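Local coordinates for protein mosquitocidal toxin (PDB 2CB4) that probably kills mosquito larvae as an ADP-ribosylating toxin, this chain being its catalytic domain, at residues I95-N100 against N254-M259. The protein carries 1 engineered substitution. Numbering follows the deposited sequence.
Sequences IPRVTN and NQDFDM
Within the catalytic ADP-ribosyltransferase domain, an Asx turn laid over a type I beta turn, Asn254 to Phe257, receives the side chain of Arg97 from the loop after helix 86-92. The Asx turn is defined by Asp256 N donating to Asn254 OD1 at 2.9 Å; the donor stands 43° out of the amide's carbonyl plane. The beta turn is closed by Phe257 N bonding to Asn254 O. Arg97 crosses Asn254 at about a right angle and lies with one guanidinium face against it: Asn254 OD1 is 3.3 Å from Arg97 CZ, displaced toward the rim, and the two planes are 31° apart. The angles from NE and NH1 are too poor for hydrogen bonds, so the oxygen rests on the face as a polar van der Waals contact. A bend at chi3 (70°) turns the guanidinium off the line of the extended first half, whose CG packs 3.8 Å from CD of Gln255. That glutamine runs past the arginine in the reverse direction, bringing its NE2 to 3.0 Å from the carbonyl O of Ile95.

Arg97 and Asp256 form no direct salt bridge, NE and OD2 being 4.5 Å apart, but OD2 of Asp256 meets the CD methylene of Arg97 at 3.2 Å, with carboxylate and guanidinium planes nearly perpendicular. Two waters link them through OD2: one accepts from the backbone N of Arg97, the other, in the guanidinium plane, from Arg97 NH1 at 2.7 Å.

Outside partners hold both charged groups: Arg97 NH1 donates to Asn118 O, just after helix 111-117, and Asp256 OD1 forms a salt bridge with Arg80 of strand 78-82. The contact joins the Arg97 loop to the connection leading into strand 264-265, beside the main sheet, where Pro96 packs on Val124 of strand 123-131.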
ATOM      1  N   ILE A  95       8.040  -3.750 -29.000  1.00 25.12           N
ATOM      2  CA  ILE A  95       8.446  -4.419 -27.768  1.00 24.87           C
ATOM      3  C   ILE A  95       7.487  -5.597 -27.596  1.00 30.00           C
ATOM      4  O   ILE A  95       6.291  -5.471 -27.861  1.00 30.32           O
ATOM      5  CB  ILE A  95       8.356  -3.429 -26.563  1.00 27.19           C
ATOM      6  CG1 ILE A  95       9.284  -2.215 -26.812  1.00 27.26           C
ATOM      7  CG2 ILE A  95       8.700  -4.126 -25.229  1.00 24.75           C
ATOM      8  CD1 ILE A  95       9.110  -1.098 -25.739  1.00 23.53           C
ATOM      9  N   PRO A  96       8.016  -6.761 -27.224  1.00 27.00           N
ATOM     10  CA  PRO A  96       7.170  -7.955 -27.092  1.00 25.99           C
ATOM     11  C   PRO A  96       6.198  -7.886 -25.909  1.00 31.13           C
ATOM     12  O   PRO A  96       6.386  -7.098 -24.981  1.00 30.26           O
ATOM     13  CB  PRO A  96       8.193  -9.094 -26.867  1.00 26.49           C
ATOM     14  CG  PRO A  96       9.499  -8.537 -27.182  1.00 30.39           C
ATOM     15  CD  PRO A  96       9.441  -7.067 -26.996  1.00 26.32           C
ATOM     16  N   ARG A  97       5.172  -8.737 -25.933  1.00 28.50           N
ATOM     17  CA  ARG A  97       4.216  -8.785 -24.833  1.00 28.28           C
ATOM     18  C   ARG A  97       4.857  -9.184 -23.505  1.00 34.62           C
ATOM     19  O   ARG A  97       4.416  -8.723 -22.464  1.00 35.46           O
ATOM     20  CB  ARG A  97       3.024  -9.659 -25.174  1.00 24.87           C
ATOM     21  CG  ARG A  97       2.203  -9.034 -26.278  1.00 27.77           C
ATOM     22  CD  ARG A  97       1.220 -10.026 -26.850  1.00 25.14           C
ATOM     23  NE  ARG A  97       0.168 -10.312 -25.896  1.00 29.56           N
ATOM     24  CZ  ARG A  97      -0.594 -11.399 -25.929  1.00 45.48           C
ATOM     25  NH1 ARG A  97      -0.445 -12.325 -26.881  1.00 29.08           N
ATOM     26  NH2 ARG A  97      -1.522 -11.555 -25.018  1.00 31.18           N
ATOM     27  N   VAL A  98       5.905 -10.014 -23.542  1.00 31.83           N
ATOM     28  CA  VAL A  98       6.647 -10.403 -22.334  1.00 31.31           C
ATOM     29  C   VAL A  98       8.008  -9.675 -22.409  1.00 37.09           C
ATOM     30  O   VAL A  98       8.729  -9.775 -23.396  1.00 35.53           O
ATOM     31  CB  VAL A  98       6.845 -11.932 -22.247  1.00 34.74           C
ATOM     32  CG1 VAL A  98       7.790 -12.296 -21.103  1.00 33.87           C
ATOM     33  CG2 VAL A  98       5.508 -12.633 -22.083  1.00 33.95           C
ATOM     34  N   THR A  99       8.324  -8.898 -21.377  1.00 37.52           N
ATOM     35  CA  THR A  99       9.552  -8.101 -21.347  1.00 38.27           C
ATOM     36  C   THR A  99      10.539  -8.433 -20.205  1.00 45.61           C
ATOM     37  O   THR A  99      11.643  -7.893 -20.147  1.00 46.11           O
ATOM     38  CB  THR A  99       9.204  -6.573 -21.282  1.00 38.80           C
ATOM     39  OG1 THR A  99       8.477  -6.300 -20.077  1.00 39.43           O
ATOM     40  CG2 THR A  99       8.336  -6.148 -22.491  1.00 30.71           C
ATOM     41  N   ASN A 100      10.150  -9.305 -19.296  1.00 45.78           N
ATOM     42  CA  ASN A 100      11.023  -9.639 -18.166  1.00 47.96           C
ATOM     43  C   ASN A 100      11.909 -10.859 -18.414  1.00 56.14           C
ATOM     44  O   ASN A 100      11.517 -11.779 -19.134  1.00 55.42           O
ATOM     45  CB  ASN A 100      10.191  -9.846 -16.892  1.00 50.42           C
ATOM     46  CG  ASN A 100       9.330 -11.105 -16.957  1.00 89.03           C
ATOM     47  OD1 ASN A 100       8.391 -11.185 -17.751  1.00 90.80           O
ATOM     48  ND2 ASN A 100       9.681 -12.108 -16.153  1.00 81.64           N
ATOM     49  N   ASN A 254      -4.497  -6.746 -26.545  1.00 44.01           N
ATOM     50  CA  ASN A 254      -3.513  -7.626 -27.159  1.00 39.73           C
ATOM     51  C   ASN A 254      -3.007  -6.940 -28.433  1.00 34.60           C
ATOM     52  O   ASN A 254      -3.690  -6.913 -29.444  1.00 31.55           O
ATOM     53  CB  ASN A 254      -4.125  -8.998 -27.455  1.00 34.14           C
ATOM     54  CG  ASN A 254      -3.127  -9.973 -28.035  1.00 43.12           C
ATOM     55  OD1 ASN A 254      -1.982  -9.631 -28.335  1.00 39.81           O
ATOM     56  ND2 ASN A 254      -3.580 -11.179 -28.267  1.00 32.42           N
ATOM     57  N   GLN A 255      -1.812  -6.371 -28.343  1.00 28.82           N
ATOM     58  CA  GLN A 255      -1.166  -5.675 -29.462  1.00 27.27           C
ATOM     59  C   GLN A 255      -0.889  -6.591 -30.657  1.00 31.13           C
ATOM     60  O   GLN A 255      -0.681  -6.109 -31.783  1.00 31.48           O
ATOM     61  CB  GLN A 255       0.130  -5.028 -28.994  1.00 27.71           C
ATOM     62  CG  GLN A 255       1.144  -6.032 -28.527  1.00 36.19           C
ATOM     63  CD  GLN A 255       2.056  -5.488 -27.490  1.00 47.33           C
ATOM     64  OE1 GLN A 255       1.611  -4.899 -26.528  1.00 50.70           O
ATOM     65  NE2 GLN A 255       3.352  -5.680 -27.677  1.00 35.65           N
ATOM     66  N   ASP A 256      -0.910  -7.911 -30.433  1.00 26.43           N
ATOM     67  CA  ASP A 256      -0.657  -8.884 -31.521  1.00 25.66           C
ATOM     68  C   ASP A 256      -1.923  -9.525 -32.084  1.00 30.08           C
ATOM     69  O   ASP A 256      -1.843 -10.463 -32.858  1.00 30.08           O
ATOM     70  CB  ASP A 256       0.250 -10.044 -31.055  1.00 26.80           C
ATOM     71  CG  ASP A 256       1.629  -9.587 -30.619  1.00 34.00           C
ATOM     72  OD1 ASP A 256       2.057  -8.482 -31.030  1.00 33.65           O
ATOM     73  OD2 ASP A 256       2.284 -10.347 -29.868  1.00 37.63           O
ATOM     74  N   PHE A 257      -3.098  -9.051 -31.693  1.00 26.17           N
ATOM     75  CA  PHE A 257      -4.318  -9.675 -32.176  1.00 24.45           C
ATOM     76  C   PHE A 257      -4.387  -9.713 -33.699  1.00 29.75           C
ATOM     77  O   PHE A 257      -4.772 -10.714 -34.300  1.00 30.85           O
ATOM     78  CB  PHE A 257      -5.562  -8.983 -31.576  1.00 24.71           C
ATOM     79  CG  PHE A 257      -6.836  -9.785 -31.733  1.00 24.14           C
ATOM     80  CD1 PHE A 257      -7.084 -10.901 -30.915  1.00 24.04           C
ATOM     81  CD2 PHE A 257      -7.766  -9.457 -32.732  1.00 23.72           C
ATOM     82  CE1 PHE A 257      -8.245 -11.662 -31.071  1.00 23.33           C
ATOM     83  CE2 PHE A 257      -8.944 -10.204 -32.884  1.00 25.50           C
ATOM     84  CZ  PHE A 257      -9.188 -11.301 -32.054  1.00 23.03           C
ATOM     85  N   ASP A 258      -4.020  -8.605 -34.324  1.00 25.19           N
ATOM     86  CA  ASP A 258      -4.055  -8.491 -35.773  1.00 24.47           C
ATOM     87  C   ASP A 258      -2.873  -9.092 -36.540  1.00 28.34           C
ATOM     88  O   ASP A 258      -2.746  -8.884 -37.728  1.00 28.79           O
ATOM     89  CB  ASP A 258      -4.272  -7.032 -36.168  1.00 26.35           C
ATOM     90  CG  ASP A 258      -5.706  -6.587 -35.911  1.00 31.29           C
ATOM     91  OD1 ASP A 258      -6.643  -7.361 -36.265  1.00 29.70           O
ATOM     92  OD2 ASP A 258      -5.875  -5.534 -35.264  1.00 33.39           O
HETATM   93  N   MSE A 259      -2.025  -9.841 -35.841  1.00 23.68           N
HETATM   94  CA  MSE A 259      -0.879 -10.503 -36.448  1.00 21.20           C
HETATM   95  C   MSE A 259      -0.889 -12.028 -36.174  1.00 29.71           C
HETATM   96  O   MSE A 259       0.088 -12.700 -36.435  1.00 32.37           O
HETATM   97  CB  MSE A 259       0.483  -9.886 -36.050  1.00 19.41           C
HETATM   98  CG  MSE A 259       0.851  -8.616 -36.821  1.00 17.35           C
HETATM   99 SE   MSE A 259       0.961  -8.707 -38.709  1.00 13.89          SE
HETATM  100  CE  MSE A 259       2.590  -9.594 -38.604  1.00 12.60           C
TER
HETATM  101  O   HOH W   1       4.716 -10.011 -28.542  1.00 23.54           O
HETATM  102  O   HOH W   2       1.409 -12.481 -28.779  1.00 29.94           O